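Local coordinates for B-cell lymphoma 3-encoded protein (Homo sapiens, PDB 1K1A) that regulates transcription of NF-kappaB target genes in complexes with p50 or p52 homodimers, and is seen here as its ankyrin repeat domain, at residues G150-I155 with V176-Y181; E159-S164 with R193-L198; M165-L170 with V199-R204; S185-A190 with D217-V222. One frame throughout, in Å; residues are numbered along the deposited sequence. Where two conformers were deposited one is given.

Contact 1 of 4, residues G150-I155 with V176-Y181; sequences GRSPLI and VNAQMY
Gly150 meets Met180 and Tyr181 where the start of ankyrin repeat 5 lies along the loop that leads into repeat 6. Two waters replace direct hydrogen bonds between the segments. Each donates to both Gly150 O and Gln179 O, two carbonyl oxygens that stand 3.8 Å apart with no proton of their own to share; water 1 also accepts a weak bond from Ser152 N, next to the helix that begins at Pro153. The aromatic contact is a CH-pi one: Gly150 CA sits over a face of the Tyr181 ring, 4.0 Å from its centroid, while the phenol OH bonds to Ile147 O. Apolar contacts fill the rest. CD2 of Leu154 packs on Val176 CA at 3.6 Å. Ile155 runs CD1 over the backbone at Ala178 O and against Met180 CG (3.9 Å from CD1). Arg151 and Met180 run alongside each other; the arginine chain bends at chi2 and chi3, and in the conformer given its guanidinium comes up to Glu159, too close for the details to be trusted. With CG anti to the carbonyl carbon (chi1 -59°) and the chain extended to SD, Met180 lays its SD 3.5 Å from Arg151 CG.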
loop_
_atom_site.group_PDB
_atom_site.type_symbol
_atom_site.label_atom_id
_atom_site.label_comp_id
_atom_site.label_asym_id
_atom_site.label_seq_id
_atom_site.Cartn_x
_atom_site.Cartn_y
_atom_site.Cartn_z
ATOM N N GLY A 150 14.941 -0.205 -1.111
ATOM C CA GLY A 150 15.103 -0.142 -2.550
ATOM C C GLY A 150 14.373 -1.278 -3.256
ATOM O O GLY A 150 14.700 -1.623 -4.390
ATOM N N ARG A 151 13.380 -1.855 -2.585
ATOM C CA ARG A 151 12.632 -2.995 -3.120
ATOM C C ARG A 151 11.281 -2.611 -3.729
ATOM O O ARG A 151 10.541 -1.823 -3.151
ATOM C CB ARG A 151 12.386 -4.018 -2.011
ATOM C CG ARG A 151 13.645 -4.724 -1.540
ATOM C CD ARG A 151 13.720 -4.918 -0.034
ATOM N NE ARG A 151 12.760 -5.898 0.465
ATOM C CZ ARG A 151 12.345 -5.955 1.719
ATOM N NH1 ARG A 151 12.795 -5.082 2.609
ATOM N NH2 ARG A 151 11.477 -6.886 2.089
ATOM N N SER A 152 10.970 -3.192 -4.888
ATOM C CA SER A 152 9.662 -3.009 -5.525
ATOM C C SER A 152 8.681 -3.911 -4.800
ATOM O O SER A 152 9.096 -4.804 -4.078
ATOM C CB SER A 152 9.732 -3.406 -7.001
ATOM O OG SER A 152 9.984 -4.798 -7.139
ATOM N N PRO A 153 7.385 -3.664 -4.955
ATOM C CA PRO A 153 6.360 -4.537 -4.366
ATOM C C PRO A 153 6.565 -6.016 -4.735
ATOM O O PRO A 153 6.318 -6.895 -3.906
ATOM C CB PRO A 153 5.068 -4.004 -4.982
ATOM C CG PRO A 153 5.350 -2.541 -5.191
ATOM C CD PRO A 153 6.793 -2.507 -5.649
ATOM N N LEU A 154 7.013 -6.283 -5.957
ATOM C CA LEU A 154 7.225 -7.668 -6.383
ATOM C C LEU A 154 8.250 -8.380 -5.500
ATOM O O LEU A 154 8.049 -9.529 -5.087
ATOM C CB LEU A 154 7.655 -7.736 -7.851
ATOM C CG LEU A 154 7.892 -9.157 -8.389
ATOM C CD1 LEU A 154 6.654 -10.025 -8.206
ATOM C CD2 LEU A 154 8.326 -9.132 -9.844
ATOM N N ILE A 155 9.345 -7.700 -5.207
ATOM C CA ILE A 155 10.388 -8.294 -4.381
ATOM C C ILE A 155 9.871 -8.509 -2.960
ATOM O O ILE A 155 10.111 -9.561 -2.350
ATOM C CB ILE A 155 11.678 -7.441 -4.434
ATOM C CG1 ILE A 155 12.301 -7.542 -5.833
ATOM C CG2 ILE A 155 12.669 -7.884 -3.363
ATOM C CD1 ILE A 155 13.353 -6.488 -6.148
ATOM N N VAL A 176 9.634 -7.960 -13.647
ATOM C CA VAL A 176 10.106 -9.168 -12.990
ATOM C C VAL A 176 11.629 -9.127 -12.724
ATOM O O VAL A 176 12.149 -9.846 -11.862
ATOM C CB VAL A 176 9.697 -10.436 -13.814
ATOM C CG1 VAL A 176 10.492 -10.527 -15.116
ATOM C CG2 VAL A 176 9.851 -11.691 -12.987
ATOM N N ASN A 177 12.332 -8.257 -13.435
ATOM C CA ASN A 177 13.778 -8.145 -13.267
ATOM C C ASN A 177 14.267 -6.912 -12.488
ATOM O O ASN A 177 15.437 -6.538 -12.568
ATOM C CB ASN A 177 14.477 -8.254 -14.612
ATOM C CG ASN A 177 14.339 -9.633 -15.215
ATOM O OD1 ASN A 177 14.545 -10.640 -14.538
ATOM N ND2 ASN A 177 13.971 -9.689 -16.491
ATOM N N ALA A 178 13.378 -6.314 -11.706
ATOM C CA ALA A 178 13.764 -5.214 -10.829
ATOM C C ALA A 178 14.837 -5.677 -9.836
ATOM O O ALA A 178 14.817 -6.825 -9.380
ATOM C CB ALA A 178 12.550 -4.685 -10.088
ATOM N N GLN A 179 15.774 -4.790 -9.504
ATOM C CA GLN A 179 16.853 -5.136 -8.564
ATOM C C GLN A 179 16.876 -4.245 -7.321
ATOM O O GLN A 179 16.544 -3.054 -7.383
ATOM C CB GLN A 179 18.218 -5.039 -9.254
ATOM C CG GLN A 179 18.483 -6.093 -10.315
ATOM C CD GLN A 179 19.739 -5.782 -11.126
ATOM O OE1 GLN A 179 20.779 -6.418 -10.939
ATOM N NE2 GLN A 179 19.651 -4.795 -12.000
ATOM N N MET A 180 17.298 -4.822 -6.203
ATOM C CA MET A 180 17.470 -4.078 -4.967
ATOM C C MET A 180 18.819 -3.354 -5.007
ATOM O O MET A 180 19.581 -3.532 -5.945
ATOM C CB MET A 180 17.477 -5.041 -3.791
ATOM C CG MET A 180 16.225 -5.874 -3.644
ATOM S SD MET A 180 16.322 -6.913 -2.175
ATOM C CE MET A 180 17.655 -7.916 -2.575
ATOM N N TYR A 181 19.115 -2.559 -3.976
ATOM C CA TYR A 181 20.396 -1.847 -3.884
ATOM C C TYR A 181 21.605 -2.763 -4.154
ATOM O O TYR A 181 22.564 -2.373 -4.830
ATOM C CB TYR A 181 20.558 -1.192 -2.502
ATOM C CG TYR A 181 19.671 0.013 -2.254
ATOM C CD1 TYR A 181 19.695 1.102 -3.104
ATOM C CD2 TYR A 181 18.836 0.068 -1.147
ATOM C CE1 TYR A 181 18.892 2.217 -2.866
ATOM C CE2 TYR A 181 18.031 1.175 -0.903
ATOM C CZ TYR A 181 18.062 2.240 -1.770
ATOM O OH TYR A 181 17.265 3.340 -1.551
HETATM O O HOH W 1 13.484 -2.758 -6.947
HETATM O O HOH W 2 17.046 -0.507 -6.181
#

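Contact 2 of 4, residues E159-S164 with R193-L198; sequences ENNSLS and RGLLPL
Arg193 reaches across from the end of helix 186-193 to the last turn of helix 153-159 and bonds to the carbonyl of Glu159. Its CB points toward segment 159-164, and CG lies anti to the carbonyl carbon (chi1 -68°). The chain runs on extended to CD, then bends at chi3, which carries the guanidinium past Leu195, whose CD2 lies off-centre over one face, 3.7 Å from its plane. At the tip NH1 donates to Glu159 O at 2.7 Å, an N-H...O angle of 161°, with the oxygen at the edge of the guanidinium plane. NH2 adds a weak bond to the same oxygen, and stands 4.1 Å from Asn161 CB. The Glu159 carboxylate turns instead to Arg151, with doubtful geometry. Beyond the arginine, Asn161, in a Schellman motif, brings OD1 within 3.5 Å of Leu195 CG and near Leu198 CD1. Leu163 runs antiparallel to Leu198, its CB 3.9 Å from Leu198 CD1, and crosses Pro197 at about a right angle. The contact thus joins the inter-helix turns of ankyrin repeats 5 and 6, between helices 153-159 and 163-171 on one side and 186-193 and 196-204 on the other.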
loop_
_atom_site.group_PDB
_atom_site.type_symbol
_atom_site.label_atom_id
_atom_site.label_comp_id
_atom_site.label_asym_id
_atom_site.label_seq_id
_atom_site.Cartn_x
_atom_site.Cartn_y
_atom_site.Cartn_z
ATOM N N GLU A 159 9.786 -12.149 -1.052
ATOM C CA GLU A 159 10.367 -12.357 0.279
ATOM C C GLU A 159 9.344 -12.839 1.316
ATOM O O GLU A 159 9.682 -13.619 2.220
ATOM C CB GLU A 159 11.082 -11.097 0.756
ATOM C CG GLU A 159 12.253 -10.722 -0.131
ATOM C CD GLU A 159 13.079 -9.582 0.419
ATOM O OE1 GLU A 159 12.514 -8.713 1.121
ATOM O OE2 GLU A 159 14.297 -9.549 0.137
ATOM N N ASN A 160 8.092 -12.404 1.169
ATOM C CA ASN A 160 7.007 -12.834 2.054
ATOM C C ASN A 160 6.471 -14.211 1.672
ATOM O O ASN A 160 5.517 -14.704 2.281
ATOM C CB ASN A 160 5.834 -11.836 2.010
ATOM C CG ASN A 160 6.223 -10.434 2.465
ATOM O OD1 ASN A 160 7.232 -10.238 3.144
ATOM N ND2 ASN A 160 5.406 -9.448 2.094
ATOM N N ASN A 161 7.059 -14.812 0.641
ATOM C CA ASN A 161 6.601 -16.106 0.137
ATOM C C ASN A 161 5.090 -16.149 -0.123
ATOM O O ASN A 161 4.386 -17.034 0.358
ATOM C CB ASN A 161 7.029 -17.250 1.071
ATOM C CG ASN A 161 6.753 -18.619 0.476
ATOM O OD1 ASN A 161 6.849 -18.808 -0.736
ATOM N ND2 ASN A 161 6.384 -19.580 1.327
ATOM N N SER A 162 4.597 -15.170 -0.879
ATOM C CA SER A 162 3.187 -15.124 -1.238
ATOM C C SER A 162 2.996 -15.317 -2.739
ATOM O O SER A 162 3.094 -14.363 -3.520
ATOM C CB SER A 162 2.551 -13.800 -0.820
ATOM O OG SER A 162 1.183 -13.776 -1.222
ATOM N N LEU A 163 2.716 -16.549 -3.132
ATOM C CA LEU A 163 2.492 -16.870 -4.533
ATOM C C LEU A 163 1.303 -16.088 -5.114
ATOM O O LEU A 163 1.316 -15.710 -6.276
ATOM C CB LEU A 163 2.272 -18.371 -4.705
ATOM C CG LEU A 163 2.082 -18.853 -6.141
ATOM C CD1 LEU A 163 3.280 -18.470 -7.012
ATOM C CD2 LEU A 163 1.854 -20.358 -6.166
ATOM N N SER A 164 0.273 -15.868 -4.308
ATOM C CA SER A 164 -0.871 -15.085 -4.770
ATOM C C SER A 164 -0.443 -13.669 -5.187
ATOM O O SER A 164 -0.764 -13.216 -6.290
ATOM C CB SER A 164 -1.963 -15.030 -3.692
ATOM O OG SER A 164 -2.531 -16.318 -3.496
ATOM N N ARG A 193 16.306 -19.442 -1.572
ATOM C CA ARG A 193 15.498 -19.987 -0.483
ATOM C C ARG A 193 14.768 -21.260 -0.877
ATOM O O ARG A 193 14.067 -21.858 -0.061
ATOM C CB ARG A 193 14.491 -18.951 0.002
ATOM C CG ARG A 193 15.111 -17.764 0.685
ATOM C CD ARG A 193 14.127 -16.629 0.948
ATOM N NE ARG A 193 12.911 -17.096 1.612
ATOM C CZ ARG A 193 11.927 -16.294 2.009
ATOM N NH1 ARG A 193 12.018 -14.987 1.813
ATOM N NH2 ARG A 193 10.854 -16.793 2.608
ATOM N N GLY A 194 14.914 -21.661 -2.135
ATOM C CA GLY A 194 14.274 -22.862 -2.635
ATOM C C GLY A 194 12.760 -22.809 -2.625
ATOM O O GLY A 194 12.098 -23.820 -2.381
ATOM N N LEU A 195 12.205 -21.625 -2.871
ATOM C CA LEU A 195 10.761 -21.460 -2.961
ATOM C C LEU A 195 10.311 -21.908 -4.353
ATOM O O LEU A 195 10.073 -21.080 -5.231
ATOM C CB LEU A 195 10.380 -19.993 -2.725
ATOM C CG LEU A 195 10.259 -19.495 -1.279
ATOM C CD1 LEU A 195 11.158 -20.264 -0.335
ATOM C CD2 LEU A 195 10.529 -17.994 -1.195
ATOM N N LEU A 196 10.192 -23.225 -4.535
ATOM C CA LEU A 196 9.886 -23.822 -5.839
ATOM C C LEU A 196 8.725 -23.207 -6.646
ATOM O O LEU A 196 8.908 -22.884 -7.806
ATOM C CB LEU A 196 9.721 -25.344 -5.729
ATOM C CG LEU A 196 10.892 -26.112 -5.093
ATOM C CD1 LEU A 196 10.707 -27.599 -5.285
ATOM C CD2 LEU A 196 12.244 -25.661 -5.652
ATOM N N PRO A 197 7.532 -23.087 -6.063
ATOM C CA PRO A 197 6.391 -22.517 -6.795
ATOM C C PRO A 197 6.699 -21.116 -7.316
ATOM O O PRO A 197 6.285 -20.765 -8.427
ATOM C CB PRO A 197 5.285 -22.469 -5.738
ATOM C CG PRO A 197 5.671 -23.521 -4.745
ATOM C CD PRO A 197 7.164 -23.486 -4.693
ATOM N N LEU A 198 7.433 -20.333 -6.527
ATOM C CA LEU A 198 7.802 -18.982 -6.933
ATOM C C LEU A 198 8.857 -18.995 -8.035
ATOM O O LEU A 198 8.808 -18.185 -8.954
ATOM C CB LEU A 198 8.284 -18.156 -5.735
ATOM C CG LEU A 198 7.176 -17.416 -4.963
ATOM C CD1 LEU A 198 6.180 -18.392 -4.369
ATOM C CD2 LEU A 198 7.752 -16.500 -3.888
#

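Contact 3 of 4, residues M165-L170 with V199-R204; sequences MVQLLL and VRTLVR
Thr201 OG1 meets Gln167 NE2 at 3.8 Å, too far for a bond, and makes a weak hydrogen bond with Pro197 O, one turn back in its own helix. The Gln167 chain is extended beyond CG and crosses the threonine at about a right angle, and its amide lies at the solvent-exposed side. On its other branch Thr201 is apolar. CG2 lies anti to the backbone N, with OG1 anti to the carbonyl carbon (chi1 -78°); this turns the methyl between Val166 and Leu170, which are one helical turn apart. It meets Val166 CG1 at 3.9 Å and Leu170 CD1 at 3.8 Å. Val166 and Thr201 pass one another head to tail, whereas Leu170 comes to the methyl at a slant. Leu202 CD2 lies farther in, 4.3 Å from both Val166 CG1 and Leu170 CD1. No hydrogen bond links the segments. Their axes, 11° from parallel and 10.6 Å apart at closest approach, are bridged by these few side chains, and the buried surface is small. These are the second helices of ankyrin repeats 5 and 6, stacked in the same direction as the repeats follow one another. Val166 and Leu170 also rest on helix 153-159, Met165 and Leu168 face helix 129-137 of the preceding repeat, and on the far flank Val199 and Val203 pack against helix 226-232.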
loop_
_atom_site.group_PDB
_atom_site.type_symbol
_atom_site.label_atom_id
_atom_site.label_comp_id
_atom_site.label_asym_id
_atom_site.label_seq_id
_atom_site.Cartn_x
_atom_site.Cartn_y
_atom_site.Cartn_z
ATOM N N MET A 165 0.280 -12.972 -4.313
ATOM C CA MET A 165 0.712 -11.598 -4.622
ATOM C C MET A 165 1.670 -11.555 -5.812
ATOM O O MET A 165 1.612 -10.640 -6.634
ATOM C CB MET A 165 1.362 -10.928 -3.407
ATOM C CG MET A 165 0.399 -10.511 -2.314
ATOM S SD MET A 165 -0.887 -9.340 -2.881
ATOM C CE MET A 165 -2.245 -10.403 -3.034
ATOM N N VAL A 166 2.558 -12.539 -5.887
ATOM C CA VAL A 166 3.487 -12.638 -6.999
ATOM C C VAL A 166 2.717 -12.798 -8.297
ATOM O O VAL A 166 2.968 -12.088 -9.260
ATOM C CB VAL A 166 4.501 -13.800 -6.808
ATOM C CG1 VAL A 166 5.237 -14.089 -8.109
ATOM C CG2 VAL A 166 5.508 -13.453 -5.678
ATOM N N GLN A 167 1.741 -13.699 -8.308
ATOM C CA GLN A 167 0.924 -13.896 -9.500
ATOM C C GLN A 167 0.107 -12.645 -9.859
ATOM O O GLN A 167 0.021 -12.262 -11.023
ATOM C CB GLN A 167 0.028 -15.133 -9.344
ATOM C CG GLN A 167 0.820 -16.457 -9.411
ATOM C CD GLN A 167 -0.048 -17.707 -9.276
ATOM O OE1 GLN A 167 -1.204 -17.634 -8.853
ATOM N NE2 GLN A 167 0.524 -18.867 -9.618
ATOM N N LEU A 168 -0.455 -11.995 -8.847
ATOM C CA LEU A 168 -1.274 -10.803 -9.056
ATOM C C LEU A 168 -0.459 -9.647 -9.636
ATOM O O LEU A 168 -0.899 -8.977 -10.566
ATOM C CB LEU A 168 -1.960 -10.389 -7.744
ATOM C CG LEU A 168 -2.974 -9.241 -7.829
ATOM C CD1 LEU A 168 -4.018 -9.510 -8.927
ATOM C CD2 LEU A 168 -3.651 -9.008 -6.480
ATOM N N LEU A 169 0.734 -9.420 -9.094
ATOM C CA LEU A 169 1.579 -8.325 -9.574
ATOM C C LEU A 169 2.102 -8.541 -10.995
ATOM O O LEU A 169 2.132 -7.608 -11.804
ATOM C CB LEU A 169 2.734 -8.060 -8.602
ATOM C CG LEU A 169 2.344 -7.451 -7.248
ATOM C CD1 LEU A 169 3.436 -7.661 -6.217
ATOM C CD2 LEU A 169 2.027 -5.963 -7.383
ATOM N N LEU A 170 2.509 -9.770 -11.307
ATOM C CA LEU A 170 3.017 -10.065 -12.640
ATOM C C LEU A 170 1.905 -9.909 -13.665
ATOM O O LEU A 170 2.121 -9.434 -14.777
ATOM C CB LEU A 170 3.615 -11.474 -12.698
ATOM C CG LEU A 170 4.921 -11.662 -11.902
ATOM C CD1 LEU A 170 5.297 -13.134 -11.826
ATOM C CD2 LEU A 170 6.071 -10.840 -12.479
ATOM N N VAL A 199 9.824 -19.899 -7.929
ATOM C CA VAL A 199 10.847 -20.003 -8.955
ATOM C C VAL A 199 10.175 -20.322 -10.288
ATOM O O VAL A 199 10.462 -19.691 -11.307
ATOM C CB VAL A 199 11.914 -21.077 -8.612
ATOM C CG1 VAL A 199 12.952 -21.168 -9.723
ATOM C CG2 VAL A 199 12.593 -20.750 -7.285
ATOM N N ARG A 200 9.253 -21.280 -10.269
ATOM C CA ARG A 200 8.547 -21.675 -11.485
ATOM C C ARG A 200 7.789 -20.502 -12.094
ATOM O O ARG A 200 7.847 -20.284 -13.307
ATOM C CB ARG A 200 7.566 -22.818 -11.211
ATOM C CG ARG A 200 8.218 -24.195 -11.042
ATOM C CD ARG A 200 7.239 -25.303 -10.653
ATOM N NE ARG A 200 7.933 -26.529 -10.267
ATOM C CZ ARG A 200 7.873 -27.079 -9.063
ATOM N NH1 ARG A 200 7.133 -26.525 -8.103
ATOM N NH2 ARG A 200 8.557 -28.187 -8.813
ATOM N N THR A 201 7.068 -19.769 -11.252
ATOM C CA THR A 201 6.269 -18.634 -11.711
ATOM C C THR A 201 7.134 -17.509 -12.301
ATOM O O THR A 201 6.853 -17.013 -13.389
ATOM C CB THR A 201 5.381 -18.110 -10.571
ATOM O OG1 THR A 201 4.251 -18.981 -10.412
ATOM C CG2 THR A 201 4.743 -16.784 -10.947
ATOM N N LEU A 202 8.178 -17.109 -11.581
ATOM C CA LEU A 202 9.084 -16.064 -12.071
ATOM C C LEU A 202 9.766 -16.431 -13.405
ATOM O O LEU A 202 9.862 -15.606 -14.301
ATOM C CB LEU A 202 10.145 -15.719 -11.016
ATOM C CG LEU A 202 9.644 -15.132 -9.690
ATOM C CD1 LEU A 202 10.744 -15.141 -8.630
ATOM C CD2 LEU A 202 9.094 -13.718 -9.887
ATOM N N VAL A 203 10.255 -17.662 -13.521
ATOM C CA VAL A 203 10.948 -18.089 -14.742
ATOM C C VAL A 203 10.019 -18.084 -15.952
ATOM O O VAL A 203 10.385 -17.618 -17.028
ATOM C CB VAL A 203 11.584 -19.502 -14.590
ATOM C CG1 VAL A 203 12.072 -20.024 -15.948
ATOM C CG2 VAL A 203 12.729 -19.469 -13.591
ATOM N N ARG A 204 8.811 -18.583 -15.774
ATOM C CA ARG A 204 7.869 -18.606 -16.873
ATOM C C ARG A 204 7.446 -17.195 -17.259
ATOM O O ARG A 204 7.044 -16.956 -18.389
ATOM C CB ARG A 204 6.642 -19.421 -16.515
ATOM C CG ARG A 204 6.872 -20.906 -16.563
ATOM C CD ARG A 204 5.598 -21.695 -16.479
ATOM N NE ARG A 204 5.841 -23.126 -16.577
ATOM C CZ ARG A 204 4.909 -24.041 -16.398
ATOM N NH1 ARG A 204 3.673 -23.668 -16.109
ATOM N NH2 ARG A 204 5.208 -25.330 -16.505
#

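Contact 4 of 4, residues S185-A190 with D217-V222; sequences SALHSA and DTPLMV
His188 turns its imidazole to Pro219, and this ring pairing dominates the contact. The interaction is CH-pi: Pro219 CD sits over a face of the His188 ring, 3.9 Å from the centroid and 24° off the ring normal, displaced toward the rim. The histidine CG lies anti to the carbonyl carbon (chi1 -71°), which swings the ring from helix 186-193 toward segment 217-222. At the ring edge, near its plane, the atom modelled as CE1 stands 3.0 Å from Asp217 O. Which way round the imidazole lies is doubtful; turned over by 180°, it would put NE2 at this place, where it would probably hydrogen-bond to Asp217 O. The Asp217 carboxylate leads off in another direction, to His215.

Both segments belong to ankyrin repeats, 6 and 7 respectively. Ser-Ala-Leu-His of repeat 6 and Thr-Pro-Leu-Met of repeat 7 are variants of the ankyrin TPLH motif, which in repeat 6 starts helix 186-193; in repeat 7 residues 219-221 keep helical backbone angles but lack the regular bonds.

Leu187 adds apolar contact at Pro219 CB and CG, crossing the proline at about a right angle with its CG 3.7 Å from Pro219 CB and CD2 close behind. Farther along, Val222 points toward helix 186-193 and sets its CG2 methyl 3.8 Å from His188 O. A polar tie lies just beyond the segments: Pro219 O is hydrogen-bonded to Ser191 OG.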
loop_
_atom_site.group_PDB
_atom_site.type_symbol
_atom_site.label_atom_id
_atom_site.label_comp_id
_atom_site.label_asym_id
_atom_site.label_seq_id
_atom_site.Cartn_x
_atom_site.Cartn_y
_atom_site.Cartn_z
ATOM N N SER A 185 17.702 -9.713 -7.512
ATOM C CA SER A 185 16.347 -9.666 -8.060
ATOM C C SER A 185 15.402 -10.602 -7.309
ATOM O O SER A 185 15.814 -11.319 -6.398
ATOM C CB SER A 185 16.372 -10.054 -9.539
ATOM O OG SER A 185 16.763 -11.415 -9.693
ATOM N N ALA A 186 14.131 -10.595 -7.698
ATOM C CA ALA A 186 13.147 -11.495 -7.124
ATOM C C ALA A 186 13.627 -12.938 -7.255
ATOM O O ALA A 186 13.474 -13.752 -6.338
ATOM C CB ALA A 186 11.813 -11.331 -7.829
ATOM N N LEU A 187 14.213 -13.249 -8.397
ATOM C CA LEU A 187 14.660 -14.619 -8.657
ATOM C C LEU A 187 15.827 -15.063 -7.758
ATOM O O LEU A 187 15.898 -16.236 -7.368
ATOM C CB LEU A 187 15.002 -14.799 -10.139
ATOM C CG LEU A 187 15.190 -16.237 -10.621
ATOM C CD1 LEU A 187 13.965 -17.076 -10.335
ATOM C CD2 LEU A 187 15.535 -16.256 -12.109
ATOM N N HIS A 188 16.734 -14.140 -7.424
ATOM C CA HIS A 188 17.810 -14.480 -6.483
ATOM C C HIS A 188 17.188 -14.969 -5.185
ATOM O O HIS A 188 17.600 -15.984 -4.639
ATOM C CB HIS A 188 18.690 -13.275 -6.148
ATOM C CG HIS A 188 19.571 -12.825 -7.267
ATOM N ND1 HIS A 188 20.865 -13.272 -7.425
ATOM C CD2 HIS A 188 19.364 -11.923 -8.252
ATOM C CE1 HIS A 188 21.406 -12.684 -8.475
ATOM N NE2 HIS A 188 20.516 -11.857 -8.992
ATOM N N SER A 189 16.195 -14.228 -4.692
ATOM C CA SER A 189 15.545 -14.556 -3.426
ATOM C C SER A 189 14.833 -15.899 -3.451
ATOM O O SER A 189 15.026 -16.734 -2.547
ATOM C CB SER A 189 14.565 -13.452 -3.012
ATOM O OG SER A 189 15.234 -12.403 -2.331
ATOM N N ALA A 190 14.007 -16.108 -4.472
ATOM C CA ALA A 190 13.263 -17.357 -4.613
ATOM C C ALA A 190 14.205 -18.540 -4.790
ATOM O O ALA A 190 13.995 -19.602 -4.202
ATOM C CB ALA A 190 12.282 -17.276 -5.789
ATOM N N ASP A 217 26.983 -12.943 -7.954
ATOM C CA ASP A 217 26.174 -14.160 -7.971
ATOM C C ASP A 217 24.973 -14.012 -8.910
ATOM O O ASP A 217 24.366 -12.942 -8.976
ATOM C CB ASP A 217 25.630 -14.432 -6.569
ATOM C CG ASP A 217 26.560 -15.262 -5.720
ATOM O OD1 ASP A 217 27.555 -15.800 -6.244
ATOM O OD2 ASP A 217 26.357 -15.437 -4.502
ATOM N N THR A 218 24.636 -15.080 -9.636
ATOM C CA THR A 218 23.398 -15.114 -10.419
ATOM C C THR A 218 22.424 -16.016 -9.673
ATOM O O THR A 218 22.833 -16.776 -8.798
ATOM C CB THR A 218 23.631 -15.697 -11.830
ATOM O OG1 THR A 218 24.183 -17.019 -11.719
ATOM C CG2 THR A 218 24.683 -14.912 -12.593
ATOM N N PRO A 219 21.141 -15.954 -10.012
ATOM C CA PRO A 219 20.161 -16.830 -9.367
ATOM C C PRO A 219 20.573 -18.296 -9.522
ATOM O O PRO A 219 20.297 -19.125 -8.652
ATOM C CB PRO A 219 18.872 -16.536 -10.139
ATOM C CG PRO A 219 19.059 -15.140 -10.641
ATOM C CD PRO A 219 20.521 -15.056 -11.003
ATOM N N LEU A 220 21.243 -18.611 -10.624
ATOM C CA LEU A 220 21.711 -19.968 -10.843
ATOM C C LEU A 220 22.751 -20.344 -9.780
ATOM O O LEU A 220 22.694 -21.429 -9.194
ATOM C CB LEU A 220 22.300 -20.113 -12.251
ATOM C CG LEU A 220 21.774 -21.291 -13.073
ATOM C CD1 LEU A 220 22.737 -21.629 -14.215
ATOM C CD2 LEU A 220 21.537 -22.507 -12.193
ATOM N N MET A 221 23.676 -19.427 -9.505
ATOM C CA MET A 221 24.758 -19.686 -8.554
ATOM C C MET A 221 24.321 -19.799 -7.096
ATOM O O MET A 221 25.041 -20.368 -6.282
ATOM C CB MET A 221 25.854 -18.636 -8.692
ATOM C CG MET A 221 26.519 -18.643 -10.046
ATOM S SD MET A 221 27.431 -17.146 -10.327
ATOM C CE MET A 221 28.557 -17.190 -8.941
ATOM N N VAL A 222 23.157 -19.249 -6.760
ATOM C CA VAL A 222 22.669 -19.330 -5.386
ATOM C C VAL A 222 21.584 -20.396 -5.222
ATOM O O VAL A 222 21.012 -20.533 -4.152
ATOM C CB VAL A 222 22.136 -17.974 -4.868
ATOM C CG1 VAL A 222 23.209 -16.896 -4.968
ATOM C CG2 VAL A 222 20.863 -17.563 -5.617
#

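Overall arrangement
Contacts 2, 3 and 4 join successive ankyrin repeats in the C-terminal half of the domain; contact 1 sets the start of repeat 5 against its own end and the loop to repeat 6. Contact 4 puts the first helix of repeat 6 against repeat 7. Contacts 2 and 3 both use helices 163-171 and 196-204. Contact 2, at the turns, is a surface contact, whereas contacts 1, 3 and 4 are partly buried. Chemistry follows position: water bridges in contact 1, a direct arginine-to-carbonyl bond in contact 2, chiefly apolar packing in contact 3, ring packing in contact 4. Met180 packing on Glu159 links contacts 1 and 2; Leu202 joins contacts 3 and 4.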